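Local coordinates for ADP-ribose pyrophosphatase (Streptococcus suis, PDB 3O8S), which probably hydrolyses ADP-ribose or a related nucleoside diphosphate linked to another group, as pyrophosphatases of the Nudix family do, at residues Pro178-Leu181 with Gly182-Thr185; Asp103-Val106 with Lys107-Val110; Cys192-Ala195 with Ser196-His200. One frame throughout, in Å; residues are numbered along the deposited sequence.

Interaction 1 of 3, residues Pro178-Leu181 with Gly182-Thr185; sequences PLYL and GKNT. With EDO (1,2-ethanediol), chain F.
The carbonyl oxygen Tyr180 O is gripped by two successive backbone N-H groups. Lys183 N reaches Tyr180 O at 3.0 Å from well above the carbonyl plane, which closes a beta turn. Asn184 N also lies 3.0 Å from Tyr180 O, but in that plane and with a straighter N-H...O angle of 159°. Gly182 N sits at the edge of the Tyr180 ring, near its plane. Tyr180 is also the centre of an inverse gamma turn, so a kink precedes the beta turn; Thr185 then N-caps helix 186-197.

The ring of Tyr180 swings back over the turn because CG stands anti to the backbone N (chi1 -166°), and the extended chain of Lys183 runs beneath it. Lys183 CD lies 3.9 Å from the centroid of the Tyr180 ring, a CH-pi contact over the face. Further out, Lys183 NZ is 4.4 Å from the same Tyr180 centroid, an off-centre cation-pi contact. That ammonium also pairs with Glu88 and bonds to a 1,2-ethanediol, probably from the crystallisation liquor, with Lys183 NZ 3.1 Å from its O2. On the inner side, Asn184 ND2 meets Leu179 CD2 at 3.6 Å, the two side chains crossing at about a right angle, while Asn184 OD1 accepts from Leu95 N of strand 93-99.

A long lysine thus serves two ends: its methylenes pack on an aromatic face, and its charge is probably stabilised by both the ring and the carboxylate of Glu88.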
# COMPACT_ATOMS: atom_id res chain seq x y z
N PRO A 178 -24.72 -11.83 3.06
CA PRO A 178 -23.88 -12.62 2.13
C PRO A 178 -22.83 -11.73 1.46
O PRO A 178 -23.15 -10.65 0.97
CB PRO A 178 -24.87 -13.23 1.12
CG PRO A 178 -26.15 -12.51 1.32
CD PRO A 178 -26.14 -11.81 2.64
N LEU A 179 -21.56 -12.16 1.51
CA LEU A 179 -20.44 -11.36 1.02
C LEU A 179 -19.92 -11.76 -0.34
O LEU A 179 -19.91 -12.93 -0.69
CB LEU A 179 -19.26 -11.45 2.01
CG LEU A 179 -19.38 -10.80 3.40
CD1 LEU A 179 -18.19 -11.23 4.26
CD2 LEU A 179 -19.39 -9.27 3.31
N TYR A 180 -19.41 -10.77 -1.08
CA TYR A 180 -18.71 -10.98 -2.35
C TYR A 180 -17.28 -11.28 -1.88
O TYR A 180 -16.51 -10.34 -1.60
CB TYR A 180 -18.85 -9.72 -3.25
CG TYR A 180 -18.48 -9.89 -4.72
CD1 TYR A 180 -17.33 -10.59 -5.09
CD2 TYR A 180 -19.20 -9.25 -5.72
CE1 TYR A 180 -16.95 -10.69 -6.43
CE2 TYR A 180 -18.82 -9.32 -7.06
CZ TYR A 180 -17.68 -10.04 -7.41
OH TYR A 180 -17.30 -10.11 -8.72
N LEU A 181 -16.98 -12.57 -1.64
CA LEU A 181 -15.72 -13.06 -1.07
C LEU A 181 -14.47 -12.69 -1.88
O LEU A 181 -13.43 -12.41 -1.28
CB LEU A 181 -15.77 -14.57 -0.79
CG LEU A 181 -16.82 -15.01 0.25
CD1 LEU A 181 -17.02 -16.51 0.25
CD2 LEU A 181 -16.50 -14.47 1.67
N GLY A 182 -14.60 -12.62 -3.21
CA GLY A 182 -13.53 -12.17 -4.10
C GLY A 182 -13.11 -10.74 -3.82
O GLY A 182 -11.96 -10.36 -4.05
N LYS A 183 -14.04 -9.93 -3.26
CA LYS A 183 -13.83 -8.53 -2.90
C LYS A 183 -13.38 -8.39 -1.46
O LYS A 183 -12.46 -7.63 -1.18
CB LYS A 183 -15.09 -7.70 -3.16
CG LYS A 183 -15.29 -7.43 -4.63
CD LYS A 183 -16.53 -6.63 -4.91
CE LYS A 183 -16.57 -6.35 -6.39
NZ LYS A 183 -17.82 -5.66 -6.77
N ASN A 184 -14.01 -9.13 -0.53
CA ASN A 184 -13.65 -9.08 0.89
C ASN A 184 -14.13 -10.32 1.64
O ASN A 184 -15.31 -10.65 1.58
CB ASN A 184 -14.22 -7.79 1.57
CG ASN A 184 -15.59 -7.37 1.05
OD1 ASN A 184 -15.74 -6.32 0.45
ND2 ASN A 184 -16.60 -8.21 1.22
N THR A 185 -13.22 -10.98 2.37
CA THR A 185 -13.53 -12.12 3.22
C THR A 185 -13.96 -11.60 4.61
O THR A 185 -13.69 -10.43 4.94
CB THR A 185 -12.31 -13.06 3.35
OG1 THR A 185 -11.25 -12.30 3.93
CG2 THR A 185 -11.86 -13.67 2.02
C1 EDO F . -19.49 -1.97 -5.48
O1 EDO F . -18.86 -1.65 -6.72
C2 EDO F . -18.41 -2.20 -4.43
O2 EDO F . -17.99 -3.57 -4.44

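Interaction 2 of 3, residues Asp103-Val106 with Lys107-Val110; sequences DQSV and KDNV
Ser105 is the N-cap of helix 106-118, the helix of the Nudix box, and its hydroxyl receives the N-H of Asp108 in the first turn. Asp108 N lies 3.2 Å from Ser105 OG in a nearly straight bond, with an N-H...O angle of 168°. Serine suits this place because its short side chain, with OG held between the backbone N and the carbonyl carbon (chi1 75°), can fold back under an N-H that no preceding helical turn could satisfy. The regular pattern starts at once: Asn109 N bonds to Ser105 O at 2.9 Å, and Val110 N to Val106 O at 3.0 Å.

Asp108 brings its carboxylate alongside the cap, OD2 standing 3.2 Å from Ser105 OG. Both groups look to the second subunit, whose Lys135 makes a salt bridge with Asp108 and bonds to Ser105 OG, and whose C-terminal Asp206 carboxylate also bonds that hydroxyl. Such an acid should also interact well with the helix dipole. Gln104, alongside the first turn, probably stands where the Nudix consensus has its first glutamate.

The other side of the turn faces inward. Val106 packs on Leu71, Val148 and Ile150, and Val110 on Thr73 and Ile150, compact branched side chains suited to the helix-sheet interface. Asn109 OD1 accepts from Asp101 N of the preceding loop and ND2 bonds to Thr73 OG1 on strand 70-79, so the amide ties loop and helix to the sheet. This loop and helix start belong to the loop-helix-loop of the Nudix box; the serine N-cap is a general way of starting a helix.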
# COMPACT_ATOMS: atom_id res chain seq x y z
N ASP A 103 -5.79 8.22 -13.04
CA ASP A 103 -5.37 9.59 -12.74
C ASP A 103 -5.58 9.98 -11.27
O ASP A 103 -5.30 11.13 -10.91
CB ASP A 103 -6.08 10.59 -13.67
CG ASP A 103 -5.77 10.42 -15.15
OD1 ASP A 103 -4.96 9.52 -15.49
OD2 ASP A 103 -6.32 11.19 -15.96
N GLN A 104 -6.04 9.05 -10.42
CA GLN A 104 -6.27 9.36 -9.02
C GLN A 104 -5.40 8.54 -8.09
O GLN A 104 -5.06 7.40 -8.40
CB GLN A 104 -7.75 9.19 -8.66
CG GLN A 104 -8.58 10.39 -9.09
CD GLN A 104 -10.04 10.19 -8.85
OE1 GLN A 104 -10.57 10.54 -7.79
NE2 GLN A 104 -10.74 9.65 -9.85
N SER A 105 -5.05 9.14 -6.95
CA SER A 105 -4.30 8.51 -5.87
C SER A 105 -5.21 7.53 -5.11
O SER A 105 -6.43 7.62 -5.24
CB SER A 105 -3.75 9.58 -4.92
OG SER A 105 -4.77 10.09 -4.08
N VAL A 106 -4.62 6.65 -4.29
CA VAL A 106 -5.33 5.65 -3.48
C VAL A 106 -6.38 6.33 -2.59
O VAL A 106 -7.54 5.92 -2.60
CB VAL A 106 -4.32 4.81 -2.64
CG1 VAL A 106 -5.03 4.04 -1.52
CG2 VAL A 106 -3.55 3.85 -3.53
N LYS A 107 -5.98 7.37 -1.85
CA LYS A 107 -6.83 8.14 -0.94
C LYS A 107 -7.97 8.82 -1.69
O LYS A 107 -9.11 8.62 -1.29
CB LYS A 107 -5.98 9.17 -0.18
CG LYS A 107 -6.71 10.10 0.76
CD LYS A 107 -5.74 10.94 1.60
CE LYS A 107 -5.20 10.19 2.81
NZ LYS A 107 -4.35 11.04 3.68
N ASP A 108 -7.68 9.58 -2.79
CA ASP A 108 -8.72 10.28 -3.54
C ASP A 108 -9.72 9.30 -4.12
O ASP A 108 -10.93 9.55 -4.10
CB ASP A 108 -8.11 11.17 -4.66
CG ASP A 108 -7.27 12.33 -4.17
OD1 ASP A 108 -7.52 12.81 -3.04
OD2 ASP A 108 -6.37 12.77 -4.92
N ASN A 109 -9.21 8.16 -4.61
CA ASN A 109 -10.01 7.10 -5.20
C ASN A 109 -11.00 6.48 -4.17
O ASN A 109 -12.18 6.38 -4.51
CB ASN A 109 -9.11 6.04 -5.81
CG ASN A 109 -9.83 5.13 -6.74
OD1 ASN A 109 -10.10 5.46 -7.90
ND2 ASN A 109 -10.17 3.96 -6.25
N VAL A 110 -10.55 6.09 -2.94
CA VAL A 110 -11.48 5.49 -1.95
C VAL A 110 -12.57 6.47 -1.54
O VAL A 110 -13.73 6.08 -1.48
CB VAL A 110 -10.87 4.85 -0.66
CG1 VAL A 110 -10.32 3.49 -0.93
CG2 VAL A 110 -9.86 5.74 0.04

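Interaction 3 of 3, residues Cys192-Ala195 with Ser196-His200; sequences CLEA and SRSEH. With EDO (1,2-ethanediol), chain B; EDO (1,2-ethanediol), chain E.
Arg197 runs its side chain back along the last turn of helix 186-197 over Leu193, four residues earlier. Its CB lies 3.7 Å from Leu193 O and its CG 3.6 Å from the same oxygen; CD then passes Leu193 CG, and NE comes to 3.8 Å from Leu193 CD1. At the tip NH1 approaches Leu193 CD2 to 3.5 Å, this methyl lying over one face of the guanidinium toward its rim. NH2 continues to Asp81 in a salt bridge, so the charge is paired while the flat face rests on hydrocarbon.

Beneath this, Leu193 O takes two bonds, one from Arg197 N and one from Ser196 OG, which reaches Leu193 O at 2.7 Å in the carbonyl plane, on a lone pair. Ser198, already past the helix, sends OG to Glu194 O at 2.6 Å, from above the carbonyl plane. A 1,2-ethanediol, probably from the crystallisation liquor, accepts from Glu199 N and His200 N, and Arg126 donates to Ser198 O and Glu199 O.

Ser196 thus adds a second donor to Leu193 O, and Ser198 supports Glu194 O, whose bond from Arg197 N is weak; serine reaches back to these carbonyls where the helical pattern ends.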
# COMPACT_ATOMS: atom_id res chain seq x y z
N CYS A 192 -10.03 -5.22 9.54
CA CYS A 192 -10.41 -3.80 9.50
C CYS A 192 -10.96 -3.34 10.85
O CYS A 192 -10.57 -2.27 11.31
CB CYS A 192 -11.41 -3.55 8.37
SG CYS A 192 -10.71 -3.76 6.71
N LEU A 193 -11.81 -4.18 11.52
CA LEU A 193 -12.36 -3.84 12.86
C LEU A 193 -11.23 -3.69 13.89
O LEU A 193 -11.20 -2.70 14.64
CB LEU A 193 -13.39 -4.88 13.33
CG LEU A 193 -13.97 -4.72 14.76
CD1 LEU A 193 -14.71 -3.39 14.92
CD2 LEU A 193 -14.88 -5.86 15.10
N GLU A 194 -10.28 -4.65 13.88
CA GLU A 194 -9.12 -4.62 14.75
C GLU A 194 -8.31 -3.32 14.51
O GLU A 194 -7.95 -2.66 15.48
CB GLU A 194 -8.26 -5.89 14.54
CG GLU A 194 -7.14 -6.08 15.56
CD GLU A 194 -6.10 -7.12 15.18
OE1 GLU A 194 -6.46 -8.09 14.46
OE2 GLU A 194 -4.93 -6.97 15.60
N ALA A 195 -8.10 -2.91 13.23
CA ALA A 195 -7.43 -1.64 12.90
C ALA A 195 -8.21 -0.43 13.45
O ALA A 195 -7.59 0.49 14.01
CB ALA A 195 -7.25 -1.51 11.40
N SER A 196 -9.55 -0.45 13.35
CA SER A 196 -10.35 0.66 13.89
C SER A 196 -10.27 0.77 15.41
O SER A 196 -10.49 1.87 15.93
CB SER A 196 -11.82 0.56 13.47
OG SER A 196 -12.52 -0.37 14.28
N ARG A 197 -10.02 -0.37 16.12
CA ARG A 197 -9.94 -0.41 17.58
C ARG A 197 -8.51 -0.17 18.12
O ARG A 197 -8.34 -0.06 19.33
CB ARG A 197 -10.44 -1.77 18.10
CG ARG A 197 -11.96 -1.95 18.06
CD ARG A 197 -12.33 -3.40 18.32
NE ARG A 197 -13.76 -3.59 18.56
CZ ARG A 197 -14.37 -4.78 18.58
NH1 ARG A 197 -13.68 -5.90 18.37
NH2 ARG A 197 -15.68 -4.86 18.80
N SER A 198 -7.51 -0.10 17.26
CA SER A 198 -6.12 -0.00 17.70
C SER A 198 -5.55 1.40 17.61
O SER A 198 -5.64 2.03 16.56
CB SER A 198 -5.26 -0.96 16.88
OG SER A 198 -5.76 -2.29 16.88
N GLU A 199 -4.95 1.89 18.70
CA GLU A 199 -4.28 3.19 18.68
C GLU A 199 -3.08 3.10 17.71
O GLU A 199 -2.93 3.95 16.83
CB GLU A 199 -3.83 3.59 20.09
CG GLU A 199 -3.05 4.89 20.10
CD GLU A 199 -2.59 5.30 21.46
OE1 GLU A 199 -1.58 4.73 21.95
OE2 GLU A 199 -3.25 6.16 22.07
N HIS A 200 -2.30 2.02 17.82
CA HIS A 200 -1.19 1.76 16.92
C HIS A 200 -1.53 0.63 15.98
O HIS A 200 -2.14 -0.35 16.38
CB HIS A 200 0.07 1.42 17.71
CG HIS A 200 0.44 2.49 18.67
ND1 HIS A 200 0.83 3.74 18.23
CD2 HIS A 200 0.45 2.48 20.02
CE1 HIS A 200 1.09 4.44 19.33
NE2 HIS A 200 0.90 3.71 20.43
C1 EDO B . -3.28 -1.14 20.06
O1 EDO B . -2.38 -0.04 19.84
C2 EDO B . -4.26 -0.92 21.23
O2 EDO B . -5.12 0.23 21.07
C1 EDO E . 2.24 5.57 15.17
O1 EDO E . 1.56 4.41 15.66
C2 EDO E . 2.38 6.56 16.32
O2 EDO E . 1.07 6.81 16.83

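Overall arrangement
Interactions 1 and 3 mark the two ends of one helix: residues 178-185 lead into helix 186-197, and interaction 3 spans its last turn and the exit from it. Their centres are about 20 Å apart and their nearest atoms about 7 Å. Interaction 2 starts the other long helix, 106-118, on the opposite side of the chain's centre from interaction 1. Its centre is about 22 Å from that of either other contact. Helices 106-118 and 186-197 both pack on strands 70-79 and 145-157 of the mixed sheet, as in the Nudix fold. Interaction 2 belongs to the Nudix box, which in this family carries the catalytic metal-binding helix. Interaction 3 also reaches the second subunit, through His200 stacked on His200 of that chain.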